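Local coordinates for protein translation elongation factor 1A (Methanosarcina mazei, PDB 3WND) that probably acts as a translation elongation factor of the SelB/EF-Tu kind, binding guanine nucleotide and, in its GTP-bound form, cysteinyl-tRNA, at residues 26-30 / 97-103; 47-53 / 64-69; 86-92 / 114-120; 108-112 / 350-354. All blocks are in the same frame, centred on the assembly; numbering follows the deposited sequence. Where two conformers were deposited one is given.

Interaction 1: 26-30 / 97-103; sequences IIGTE and DAHTGEC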
loop_
_atom_site.group_PDB
_atom_site.type_symbol
_atom_site.label_atom_id
_atom_site.label_comp_id
_atom_site.label_asym_id
_atom_site.label_seq_id
_atom_site.Cartn_x
_atom_site.Cartn_y
_atom_site.Cartn_z
ATOM N N ILE A 26 6.924 -0.757 -5.191
ATOM C CA ILE A 26 8.383 -0.412 -5.343
ATOM C C ILE A 26 8.499 1.025 -4.858
ATOM O O ILE A 26 7.863 1.962 -5.415
ATOM C CB ILE A 26 8.925 -0.521 -6.826
ATOM C CG1 ILE A 26 8.576 -1.870 -7.517
ATOM C CG2 ILE A 26 10.423 -0.177 -6.840
ATOM C CD1 ILE A 26 9.064 -3.134 -6.869
ATOM N N ILE A 27 9.279 1.190 -3.781
ATOM C CA ILE A 27 9.338 2.450 -3.104
ATOM C C ILE A 27 10.779 2.839 -2.786
ATOM O O ILE A 27 11.734 1.993 -2.805
ATOM C CB ILE A 27 8.493 2.418 -1.778
ATOM C CG1 ILE A 27 9.121 1.452 -0.750
ATOM C CG2 ILE A 27 6.975 2.086 -2.071
ATOM C CD1 ILE A 27 8.548 1.657 0.683
ATOM N N GLY A 28 10.940 4.070 -2.398
ATOM C CA GLY A 28 12.171 4.564 -1.804
ATOM C C GLY A 28 12.494 5.981 -2.161
ATOM O O GLY A 28 11.655 6.694 -2.783
ATOM N N THR A 29 13.657 6.421 -1.709
ATOM C CA THR A 29 14.122 7.821 -1.831
ATOM C C THR A 29 14.385 8.292 -3.239
ATOM O O THR A 29 14.245 7.524 -4.236
ATOM C CB THR A 29 15.385 8.027 -0.898
ATOM O OG1 THR A 29 15.610 9.444 -0.715
ATOM C CG2 THR A 29 16.631 7.314 -1.421
ATOM N N GLU A 30 14.648 9.608 -3.362
ATOM C CA GLU A 30 15.057 10.141 -4.692
ATOM C C GLU A 30 16.273 9.456 -5.257
ATOM O O GLU A 30 17.189 9.094 -4.506
ATOM C CB GLU A 30 15.393 11.637 -4.596
ATOM C CG GLU A 30 14.170 12.457 -4.282
ATOM C CD GLU A 30 14.093 12.959 -2.817
ATOM O OE1 GLU A 30 14.416 12.199 -1.807
ATOM O OE2 GLU A 30 13.656 14.150 -2.677
ATOM N N ASP A 97 19.456 8.234 3.705
ATOM C CA ASP A 97 19.095 9.649 3.823
ATOM C C ASP A 97 17.748 9.780 4.531
ATOM O O ASP A 97 17.210 8.815 5.120
ATOM C CB ASP A 97 19.040 10.321 2.440
ATOM C CG ASP A 97 17.953 9.769 1.532
ATOM O OD1 ASP A 97 17.137 8.969 1.988
ATOM O OD2 ASP A 97 17.893 10.195 0.342
ATOM N N ALA A 98 17.203 10.977 4.479
ATOM C CA ALA A 98 16.006 11.299 5.296
ATOM C C ALA A 98 14.796 10.529 4.786
ATOM O O ALA A 98 13.984 10.016 5.605
ATOM C CB ALA A 98 15.737 12.786 5.231
ATOM N N HIS A 99 14.711 10.361 3.455
ATOM C CA HIS A 99 13.554 9.666 2.932
ATOM C C HIS A 99 13.614 8.180 3.057
ATOM O O HIS A 99 12.586 7.506 3.226
ATOM C CB HIS A 99 13.147 10.137 1.538
ATOM C CG HIS A 99 12.663 11.555 1.561
ATOM N ND1 HIS A 99 13.151 12.478 0.770
ATOM C CD2 HIS A 99 11.714 12.202 2.425
ATOM C CE1 HIS A 99 12.497 13.685 0.986
ATOM N NE2 HIS A 99 11.672 13.527 2.055
ATOM N N THR A 100 14.826 7.626 2.982
ATOM C CA THR A 100 14.944 6.175 3.262
ATOM C C THR A 100 14.519 5.943 4.695
ATOM O O THR A 100 13.778 4.999 4.996
ATOM C CB THR A 100 16.392 5.794 3.086
ATOM O OG1 THR A 100 16.692 5.853 1.701
ATOM C CG2 THR A 100 16.604 4.361 3.595
ATOM N N GLY A 101 14.924 6.827 5.599
ATOM C CA GLY A 101 14.488 6.689 6.999
ATOM C C GLY A 101 12.948 6.810 7.147
ATOM O O GLY A 101 12.332 6.060 7.897
ATOM N N GLU A 102 12.365 7.782 6.474
ATOM C CA GLU A 102 10.896 7.997 6.514
ATOM C C GLU A 102 10.176 6.758 5.994
ATOM O O GLU A 102 9.148 6.299 6.564
ATOM C CB GLU A 102 10.542 9.224 5.687
ATOM C CG GLU A 102 9.045 9.571 5.843
ATOM C CD GLU A 102 8.734 10.826 5.066
ATOM O OE1 GLU A 102 8.984 10.867 3.850
ATOM O OE2 GLU A 102 8.297 11.815 5.716
ATOM N N CYS A 103 10.680 6.194 4.887
ATOM C CA CYS A 103 10.049 4.915 4.363
ATOM C C CYS A 103 10.128 3.757 5.356
ATOM O O CYS A 103 9.182 2.988 5.498
ATOM C CB CYS A 103 10.775 4.446 3.061
ATOM S SG CYS A 103 10.273 5.476 1.651
HETATM O O HOH W 1 14.983 4.593 0.002
#

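Interaction 2: 47-53 / 64-69; sequences SSDITMY and FVDAHS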
loop_
_atom_site.group_PDB
_atom_site.type_symbol
_atom_site.label_atom_id
_atom_site.label_comp_id
_atom_site.label_asym_id
_atom_site.label_seq_id
_atom_site.Cartn_x
_atom_site.Cartn_y
_atom_site.Cartn_z
ATOM N N SER A 47 -1.529 4.950 -14.794
ATOM C CA SER A 47 -0.594 5.932 -14.292
ATOM C C SER A 47 -1.308 7.203 -13.854
ATOM O O SER A 47 -2.000 7.782 -14.645
ATOM C CB SER A 47 0.399 6.266 -15.422
ATOM O OG SER A 47 1.482 7.076 -14.944
ATOM N N SER A 48 -1.194 7.556 -12.559
ATOM C CA SER A 48 -1.703 8.803 -11.968
ATOM C C SER A 48 -0.610 9.433 -11.050
ATOM O O SER A 48 0.476 9.829 -11.531
ATOM C CB SER A 48 -2.988 8.461 -11.162
ATOM O OG SER A 48 -2.786 7.436 -10.179
ATOM N N ASP A 49 -0.823 9.457 -9.724
ATOM C CA ASP A 49 0.344 9.777 -8.834
ATOM C C ASP A 49 1.152 8.521 -8.495
ATOM O O ASP A 49 2.213 8.630 -7.844
ATOM C CB ASP A 49 -0.077 10.412 -7.505
ATOM C CG ASP A 49 -1.042 9.514 -6.738
ATOM O OD1 ASP A 49 -1.727 8.632 -7.312
ATOM O OD2 ASP A 49 -1.107 9.699 -5.549
ATOM N N ILE A 50 0.647 7.367 -8.932
ATOM C CA ILE A 50 1.338 6.083 -8.849
ATOM C C ILE A 50 1.261 5.460 -10.218
ATOM O O ILE A 50 0.420 5.831 -10.992
ATOM C CB ILE A 50 0.763 5.072 -7.794
ATOM C CG1 ILE A 50 -0.749 4.864 -7.994
ATOM C CG2 ILE A 50 0.984 5.605 -6.361
ATOM C CD1 ILE A 50 -1.303 3.621 -7.252
ATOM N N THR A 51 2.174 4.523 -10.511
ATOM C CA THR A 51 2.126 3.815 -11.813
ATOM C C THR A 51 2.247 2.323 -11.676
ATOM O O THR A 51 3.111 1.827 -10.976
ATOM C CB THR A 51 3.239 4.366 -12.790
ATOM O OG1 THR A 51 3.092 5.802 -12.945
ATOM C CG2 THR A 51 3.195 3.731 -14.122
ATOM N N MET A 52 1.327 1.607 -12.345
ATOM C CA MET A 52 1.293 0.179 -12.291
ATOM C C MET A 52 2.092 -0.325 -13.447
ATOM O O MET A 52 1.999 0.220 -14.569
ATOM C CB MET A 52 -0.062 -0.455 -12.533
ATOM C CG MET A 52 -1.280 0.218 -11.960
ATOM S SD MET A 52 -1.013 0.981 -10.365
ATOM C CE MET A 52 -1.590 -0.310 -9.338
ATOM N N TYR A 53 2.843 -1.362 -13.186
ATOM C CA TYR A 53 3.591 -2.089 -14.191
ATOM C C TYR A 53 3.146 -3.519 -14.056
ATOM O O TYR A 53 3.403 -4.192 -13.055
ATOM C CB TYR A 53 5.122 -1.992 -13.989
ATOM C CG TYR A 53 5.604 -0.578 -14.264
ATOM C CD1 TYR A 53 5.611 0.384 -13.267
ATOM C CD2 TYR A 53 6.051 -0.211 -15.540
ATOM C CE1 TYR A 53 5.984 1.718 -13.526
ATOM C CE2 TYR A 53 6.471 1.106 -15.805
ATOM C CZ TYR A 53 6.445 2.056 -14.796
ATOM O OH TYR A 53 6.870 3.352 -14.970
ATOM N N PHE A 64 3.347 -4.373 -10.213
ATOM C CA PHE A 64 4.358 -3.560 -9.466
ATOM C C PHE A 64 3.922 -2.136 -9.463
ATOM O O PHE A 64 3.704 -1.540 -10.488
ATOM C CB PHE A 64 5.754 -3.690 -10.120
ATOM C CG PHE A 64 6.204 -5.079 -10.239
ATOM C CD1 PHE A 64 5.944 -5.811 -11.393
ATOM C CD2 PHE A 64 6.897 -5.651 -9.210
ATOM C CE1 PHE A 64 6.339 -7.137 -11.454
ATOM C CE2 PHE A 64 7.360 -6.965 -9.312
ATOM C CZ PHE A 64 7.069 -7.709 -10.459
ATOM N N VAL A 65 3.816 -1.551 -8.286
ATOM C CA VAL A 65 3.297 -0.208 -8.213
ATOM C C VAL A 65 4.457 0.677 -7.824
ATOM O O VAL A 65 5.079 0.536 -6.732
ATOM C CB VAL A 65 2.211 -0.162 -7.131
ATOM C CG1 VAL A 65 1.685 1.250 -7.059
ATOM C CG2 VAL A 65 1.175 -1.215 -7.453
ATOM N N ASP A 66 4.783 1.574 -8.749
ATOM C CA ASP A 66 5.826 2.562 -8.504
ATOM C C ASP A 66 5.212 3.776 -7.862
ATOM O O ASP A 66 4.308 4.443 -8.480
ATOM C CB ASP A 66 6.479 2.924 -9.850
ATOM C CG ASP A 66 7.537 4.107 -9.753
ATOM O OD1 ASP A 66 7.971 4.526 -8.665
ATOM O OD2 ASP A 66 7.946 4.566 -10.852
ATOM N N ALA A 67 5.613 4.035 -6.591
ATOM C CA ALA A 67 5.092 5.271 -5.921
ATOM C C ALA A 67 5.871 6.522 -6.377
ATOM O O ALA A 67 6.679 7.143 -5.611
ATOM C CB ALA A 67 5.234 5.089 -4.373
ATOM N N HIS A 68 5.709 6.868 -7.652
ATOM C CA HIS A 68 6.617 7.860 -8.247
ATOM C C HIS A 68 6.466 9.255 -7.772
ATOM O O HIS A 68 7.354 10.063 -8.055
ATOM C CB HIS A 68 6.586 7.781 -9.802
ATOM C CG HIS A 68 5.270 8.246 -10.388
ATOM N ND1 HIS A 68 4.266 7.377 -10.824
ATOM C CD2 HIS A 68 4.723 9.495 -10.412
ATOM C CE1 HIS A 68 3.220 8.075 -11.213
ATOM N NE2 HIS A 68 3.478 9.377 -11.001
ATOM N N SER A 69 5.350 9.563 -7.075
ATOM C CA SER A 69 5.106 10.887 -6.522
ATOM C C SER A 69 5.554 11.037 -5.080
ATOM O O SER A 69 5.372 12.048 -4.507
ATOM C CB SER A 69 3.638 11.425 -6.723
ATOM O OG SER A 69 3.282 11.258 -8.048
HETATM O O HOH W 2 6.570 5.032 -13.047
#

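Interaction 3: 86-92 / 114-120; sequences IAVLCIP and HGIIALT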
loop_
_atom_site.group_PDB
_atom_site.type_symbol
_atom_site.label_atom_id
_atom_site.label_comp_id
_atom_site.label_asym_id
_atom_site.label_seq_id
_atom_site.Cartn_x
_atom_site.Cartn_y
_atom_site.Cartn_z
ATOM N N ILE A 86 3.616 -6.882 -0.835
ATOM C CA ILE A 86 5.075 -7.032 -0.709
ATOM C C ILE A 86 5.658 -5.656 -0.994
ATOM O O ILE A 86 5.191 -5.013 -1.930
ATOM C CB ILE A 86 5.618 -7.964 -1.828
ATOM C CG1 ILE A 86 5.040 -9.389 -1.655
ATOM C CG2 ILE A 86 7.156 -8.029 -1.751
ATOM C CD1 ILE A 86 5.343 -10.362 -2.816
ATOM N N ALA A 87 6.663 -5.254 -0.184
ATOM C CA ALA A 87 7.313 -3.935 -0.407
ATOM C C ALA A 87 8.718 -4.181 -0.831
ATOM O O ALA A 87 9.400 -4.974 -0.199
ATOM C CB ALA A 87 7.298 -3.035 0.863
ATOM N N VAL A 88 9.138 -3.521 -1.903
ATOM C CA VAL A 88 10.575 -3.542 -2.264
ATOM C C VAL A 88 11.094 -2.120 -2.041
ATOM O O VAL A 88 10.629 -1.166 -2.703
ATOM C CB VAL A 88 10.756 -3.881 -3.745
ATOM C CG1 VAL A 88 12.263 -3.711 -4.130
ATOM C CG2 VAL A 88 10.272 -5.331 -3.957
ATOM N N LEU A 89 11.953 -1.973 -1.016
ATOM C CA LEU A 89 12.505 -0.651 -0.619
ATOM C C LEU A 89 13.826 -0.490 -1.326
ATOM O O LEU A 89 14.741 -1.321 -1.103
ATOM C CB LEU A 89 12.618 -0.544 0.899
ATOM C CG LEU A 89 13.410 0.636 1.401
ATOM C CD1 LEU A 89 12.704 1.980 0.955
ATOM C CD2 LEU A 89 13.538 0.522 2.930
ATOM N N CYS A 90 13.891 0.486 -2.193
ATOM C CA CYS A 90 15.123 0.675 -3.024
ATOM C C CYS A 90 16.045 1.656 -2.292
ATOM O O CYS A 90 15.661 2.733 -1.968
ATOM C CB CYS A 90 14.701 1.287 -4.367
ATOM S SG CYS A 90 13.744 0.163 -5.352
ATOM N N ILE A 91 17.257 1.183 -1.996
ATOM C CA ILE A 91 18.249 2.049 -1.356
ATOM C C ILE A 91 19.485 2.047 -2.277
ATOM O O ILE A 91 20.155 0.998 -2.389
ATOM C CB ILE A 91 18.595 1.529 0.059
ATOM C CG1 ILE A 91 17.281 1.372 0.895
ATOM C CG2 ILE A 91 19.599 2.464 0.700
ATOM C CD1 ILE A 91 17.431 0.812 2.259
ATOM N N PRO A 92 19.887 3.224 -2.760
ATOM C CA PRO A 92 21.085 3.315 -3.612
ATOM C C PRO A 92 22.384 3.417 -2.746
ATOM O O PRO A 92 22.296 3.547 -1.529
ATOM C CB PRO A 92 20.830 4.619 -4.367
ATOM C CG PRO A 92 20.144 5.523 -3.298
ATOM C CD PRO A 92 19.181 4.550 -2.621
ATOM N N HIS A 114 5.894 -8.131 4.759
ATOM C CA HIS A 114 6.620 -8.898 3.743
ATOM C C HIS A 114 7.315 -7.893 2.861
ATOM O O HIS A 114 6.683 -7.001 2.273
ATOM C CB HIS A 114 5.566 -9.574 2.892
ATOM C CG HIS A 114 4.834 -10.602 3.614
ATOM N ND1 HIS A 114 5.450 -11.779 3.957
ATOM C CD2 HIS A 114 3.529 -10.699 4.007
ATOM C CE1 HIS A 114 4.582 -12.578 4.586
ATOM N NE2 HIS A 114 3.382 -11.938 4.610
ATOM N N GLY A 115 8.632 -7.989 2.771
ATOM C CA GLY A 115 9.402 -7.059 1.939
ATOM C C GLY A 115 10.811 -7.568 1.657
ATOM O O GLY A 115 11.248 -8.676 2.127
ATOM N N ILE A 116 11.477 -6.742 0.850
ATOM C CA ILE A 116 12.827 -6.986 0.354
ATOM C C ILE A 116 13.462 -5.594 0.224
ATOM O O ILE A 116 12.785 -4.625 -0.102
ATOM C CB ILE A 116 12.826 -7.622 -1.061
ATOM C CG1 ILE A 116 11.932 -8.839 -1.038
ATOM C CG2 ILE A 116 14.287 -7.974 -1.499
ATOM C CD1 ILE A 116 11.606 -9.384 -2.478
ATOM N N ILE A 117 14.755 -5.516 0.600
ATOM C CA ILE A 117 15.553 -4.338 0.326
ATOM C C ILE A 117 16.293 -4.506 -0.958
ATOM O O ILE A 117 17.129 -5.465 -1.021
ATOM C CB ILE A 117 16.463 -3.953 1.525
ATOM C CG1 ILE A 117 15.542 -3.590 2.734
ATOM C CG2 ILE A 117 17.343 -2.755 1.186
ATOM C CD1 ILE A 117 16.259 -3.276 4.041
ATOM N N ALA A 118 16.089 -3.640 -1.947
ATOM C CA ALA A 118 16.881 -3.700 -3.173
ATOM C C ALA A 118 17.986 -2.666 -3.072
ATOM O O ALA A 118 17.690 -1.463 -2.966
ATOM C CB ALA A 118 15.990 -3.406 -4.363
ATOM N N LEU A 119 19.232 -3.122 -3.060
ATOM C CA LEU A 119 20.365 -2.250 -3.003
ATOM C C LEU A 119 20.744 -1.954 -4.471
ATOM O O LEU A 119 21.446 -2.678 -5.109
ATOM C CB LEU A 119 21.548 -2.881 -2.240
ATOM C CG LEU A 119 21.307 -3.083 -0.744
ATOM C CD1 LEU A 119 22.583 -3.686 -0.051
ATOM C CD2 LEU A 119 20.777 -1.810 -0.081
ATOM N N THR A 120 20.114 -0.898 -4.987
ATOM C CA THR A 120 20.112 -0.663 -6.429
ATOM C C THR A 120 21.468 -0.075 -6.894
ATOM O O THR A 120 22.362 0.303 -6.101
ATOM C CB THR A 120 18.996 0.361 -6.772
ATOM O OG1 THR A 120 19.115 1.455 -5.879
ATOM C CG2 THR A 120 17.603 -0.286 -6.523
HETATM O O HOH W 3 22.599 0.273 -3.299
#

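Interaction 4: 108-112 / 350-354; sequences DLLGF and DRFLL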
loop_
_atom_site.group_PDB
_atom_site.type_symbol
_atom_site.label_atom_id
_atom_site.label_comp_id
_atom_site.label_asym_id
_atom_site.label_seq_id
_atom_site.Cartn_x
_atom_site.Cartn_y
_atom_site.Cartn_z
ATOM N N ASP A 108 7.261 0.380 9.135
ATOM C CA ASP A 108 7.190 -0.194 10.489
ATOM C C ASP A 108 5.917 0.231 11.217
ATOM O O ASP A 108 5.267 -0.605 11.855
ATOM C CB ASP A 108 8.491 0.175 11.258
ATOM C CG ASP A 108 8.533 -0.437 12.596
ATOM O OD1 ASP A 108 8.644 -1.685 12.738
ATOM O OD2 ASP A 108 8.595 0.385 13.526
ATOM N N LEU A 109 5.485 1.507 10.999
ATOM C CA LEU A 109 4.199 1.902 11.589
ATOM C C LEU A 109 3.025 1.154 10.968
ATOM O O LEU A 109 2.003 0.966 11.604
ATOM C CB LEU A 109 3.989 3.387 11.352
ATOM C CG LEU A 109 4.870 4.296 12.171
ATOM C CD1 LEU A 109 4.587 5.752 11.702
ATOM C CD2 LEU A 109 4.626 4.223 13.649
ATOM N N LEU A 110 3.145 0.758 9.670
ATOM C CA LEU A 110 2.106 -0.052 8.983
ATOM C C LEU A 110 2.094 -1.505 9.414
ATOM O O LEU A 110 1.234 -2.279 9.045
ATOM C CB LEU A 110 2.267 0.095 7.469
ATOM C CG LEU A 110 1.763 1.454 6.917
ATOM C CD1 LEU A 110 2.279 1.717 5.510
ATOM C CD2 LEU A 110 0.233 1.357 6.897
ATOM N N GLY A 111 3.140 -1.913 10.110
ATOM C CA GLY A 111 3.280 -3.411 10.413
ATOM C C GLY A 111 3.414 -4.194 9.137
ATOM O O GLY A 111 2.927 -5.302 9.068
ATOM N N PHE A 112 4.182 -3.660 8.177
ATOM C CA PHE A 112 4.171 -4.207 6.858
ATOM C C PHE A 112 5.061 -5.417 6.949
ATOM O O PHE A 112 6.287 -5.303 7.087
ATOM C CB PHE A 112 4.725 -3.200 5.841
ATOM C CG PHE A 112 4.246 -3.485 4.449
ATOM C CD1 PHE A 112 3.144 -2.809 3.922
ATOM C CD2 PHE A 112 4.821 -4.525 3.711
ATOM C CE1 PHE A 112 2.679 -3.152 2.672
ATOM C CE2 PHE A 112 4.327 -4.877 2.446
ATOM C CZ PHE A 112 3.280 -4.166 1.927
ATOM N N ASP A 350 -9.050 -1.738 9.922
ATOM C CA ASP A 350 -8.228 -0.874 9.063
ATOM C C ASP A 350 -7.305 -0.018 9.913
ATOM O O ASP A 350 -7.731 0.676 10.813
ATOM C CB ASP A 350 -9.084 0.072 8.190
ATOM C CG ASP A 350 -9.866 -0.626 7.138
ATOM O OD1 ASP A 350 -9.526 -1.699 6.683
ATOM O OD2 ASP A 350 -10.877 -0.027 6.728
ATOM N N ARG A 351 -5.991 -0.152 9.629
ATOM C CA ARG A 351 -4.986 0.616 10.375
ATOM C C ARG A 351 -5.027 2.077 9.861
ATOM O O ARG A 351 -5.032 2.346 8.639
ATOM C CB ARG A 351 -3.563 0.009 10.255
ATOM C CG ARG A 351 -2.559 0.767 11.059
ATOM C CD ARG A 351 -1.141 0.241 10.817
ATOM N NE ARG A 351 -1.106 -1.155 11.163
ATOM C CZ ARG A 351 -0.400 -1.754 12.128
ATOM N NH1 ARG A 351 0.502 -1.128 12.842
ATOM N NH2 ARG A 351 -0.590 -3.058 12.334
ATOM N N PHE A 352 -5.070 3.008 10.803
ATOM C CA PHE A 352 -4.979 4.449 10.452
ATOM C C PHE A 352 -3.484 4.854 10.645
ATOM O O PHE A 352 -2.817 4.444 11.572
ATOM C CB PHE A 352 -5.762 5.281 11.463
ATOM C CG PHE A 352 -7.274 5.226 11.272
ATOM C CD1 PHE A 352 -7.945 6.319 10.754
ATOM C CD2 PHE A 352 -8.012 4.091 11.678
ATOM C CE1 PHE A 352 -9.343 6.309 10.641
ATOM C CE2 PHE A 352 -9.387 4.043 11.481
ATOM C CZ PHE A 352 -10.071 5.193 11.015
ATOM N N LEU A 353 -3.012 5.707 9.757
ATOM C CA LEU A 353 -1.720 6.362 9.928
ATOM C C LEU A 353 -1.964 7.871 10.066
ATOM O O LEU A 353 -2.863 8.429 9.434
ATOM C CB LEU A 353 -0.867 6.217 8.714
ATOM C CG LEU A 353 -0.245 4.890 8.471
ATOM C CD1 LEU A 353 0.757 5.004 7.249
ATOM C CD2 LEU A 353 0.436 4.248 9.690
ATOM N N LEU A 354 -1.208 8.513 10.953
ATOM C CA LEU A 354 -1.298 9.974 11.085
ATOM C C LEU A 354 0.061 10.569 10.749
ATOM O O LEU A 354 1.100 10.029 11.154
ATOM C CB LEU A 354 -1.550 10.300 12.570
ATOM C CG LEU A 354 -2.909 9.717 13.055
ATOM C CD1 LEU A 354 -3.110 9.957 14.555
ATOM C CD2 LEU A 354 -4.098 10.274 12.248
#

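Interaction 1: 26-30 / 97-103
Thr-29 and Asp-97 approach from opposite directions: the threonine hydroxyl OG1 donates to Asp-97 OD2 over 2.6 Å, reaching the syn lone pair of that oxygen. One residue on, Glu-30 takes a second bond, from His-99 ND1 to Glu-30 OE1 at 2.9 Å; the N-H bends to 147° and arrives on the syn side, tilted out of the plane of a carboxylate turned 44° from the ring. Thr-29 CG2 leans on Thr-100 OG1 at 3.4 Å, and a water that accepts from Thr-29 N and donates to Thr-100 OG1 bridges the two segments. Deeper in, Gly-28 CA rests 4.0 Å from Cys-103 SG. The aspartate is itself fixed by the helix it starts, as N-cap: its OD1 accepts from Thr-100 N in a nearly straight bond. Asp-97 CG sits between the backbone N and the carbonyl carbon (chi1 65°), which folds the carboxylate back over the first turn. The hydroxyl of Thr-100 also bonds to Gly-95 O, and Thr-29 O to Ser-32 OG, in the loop seen to bind GDP. With Glu-30 OE1 and Asp-97 OD2 only 4.6 Å apart, the nearby carboxylates would probably favour a protonated, positively charged His-99.

Interaction 2: 47-53 / 64-69
Ser-48 O receives a weak bond from NE2 of His-68, the ring that lies across the turn leading into strand 51-55. Asp-49 O sits 3.4 Å above the centre of that ring and accepts from Ser-69 OG at 2.8 Å, the hydroxyl approaching at 111° to the carbonyl; Ser-76 OG is a further donor to this oxygen. A histidine chi1 of 69°, with CG between backbone N and carbonyl carbon, swings the imidazole back over the turn. With His-68 replaced by alanine, Ser-48 O would probably lose this weak donor and the Asp-49 carbonyl the ring packed against it. Ile-50 reaches Val-65 CG1 with CD1, 3.8 Å away. From Thr-51 the backbones pair as antiparallel strands, Thr-51 N and O both bonding to Asp-66. Met-52 lies alongside Val-65, its CE pressed to 3.5 Å from Val-65 CG2, tighter than usual. Tyr-53 exchanges two backbone bonds with Phe-64, and its ring runs beside Asp-66, whose OD2 shares a water with Tyr-53 OH and accepts from Thr-35 OG1. This is the beta hairpin of the GTPase domain, its second strand delivering Asp-66 beside the observed GDP-binding residue Thr-35.

Interaction 3: 86-92 / 114-120
Ala-87 N bonds to His-114 O at 3.0 Å, the first rung of a parallel ladder in which Ala-87, Leu-89 and Ile-91 each donate to and accept from segment 114-120. The final rung, Thr-120 N to Ile-91 O, is longer at 3.2 Å and bent to 137°, its donor 53° out of the carbonyl plane; a water donating to Ile-91 O and Thr-120 O bridges the same end. Apolar contacts flank the ladder. On one face Val-88 CG1 meets Ala-118 CB at 3.7 Å, and just past the strand Thr-120 CG2 lies 3.9 Å from Cys-90 CB. The other face brings Ile-91 CD1 obliquely onto Ile-117 CG2, also 3.7 Å apart, while Leu-119 CD2 rests near Ile-91 CB; helix 127-140 covers Ile-91 and Leu-119. Gly-115 fits because a CB would collide with Ala-87 O. Among polar side chains, Thr-120 OG1 pairs with Ser-32 O, chi1 of 48° turning OG1 toward Pro-92 and CG2 toward Cys-90. A valine replacing Thr-120 would probably leave Ser-32 O without its hydroxyl partner. The ladder satisfies every second backbone amide of two buried strands in this beta-alpha-beta unit; their shared core is apolar, and Thr-120 OG1 adds a polar tie to GDP-binding Ser-32.

Interaction 4: 108-112 / 350-354
Leu-110 and Leu-353 form the close-packed part, their side chains crossing at about a right angle. Leu-353 CD1 fits against both CG and CD2 of Leu-110, 3.7 Å from each, while its other methyl, CD2, turns to Leu-109 CB at 4.0 Å. Leu-110 reaches this spot although its CB starts out away from strand 352-355: chi1 of -75° sets CG anti to the carbonyl carbon and brings the branch back. Helix 74-83 adds Leu-81 on Leu-110 and Ile-78 on Leu-353, and Tyr-366 of the adjoining strand also packs against Leu-353. Helix 98-109 ends beside this cluster in a Schellman motif, Gly-111 taking the positive phi of 62° that suits a residue without a side chain; the turn belongs to the GTPase domain, whereas strand 352-355 belongs to the C-terminal beta domain, so the contact joins two domains. Away from the leucines the contact turns polar and less interlocked, carried by the partly exposed Arg-351. Its chain runs extended as far as CD and bends at chi3, laying one face of the guanidinium over the turn. Leu-110 O stands 3.3 Å above that plane, too poorly aligned with NE to bond. NH1 instead donates to Leu-109 O at 2.9 Å, with an N-H angle of 138° and an approach from above the carbonyl plane. The charged group also makes a cation-pi contact with Tyr-366.

From the N terminus, strand 21-28 opens the loop that interaction 1 closes at the start of helix 98-109. Within that loop lies the whole of interaction 2, a short hairpin closure whose strand 61-66 pairs with strand 21-28 through Ile-26, Val-65 and Ala-67. Strand 86-91 flanks strand 21-28 on its other side, bonded through Ile-27 to Val-88 and Cys-90. Interaction 3 begins there before interaction 1 has closed, so the two cross, and ends at strand 115-119. Interaction 4 opens from the far end of helix 98-109, crossing interaction 3, with Phe-112 touching Ala-87, and spans 237 residues to tie the GTPase domain to the C-terminal one.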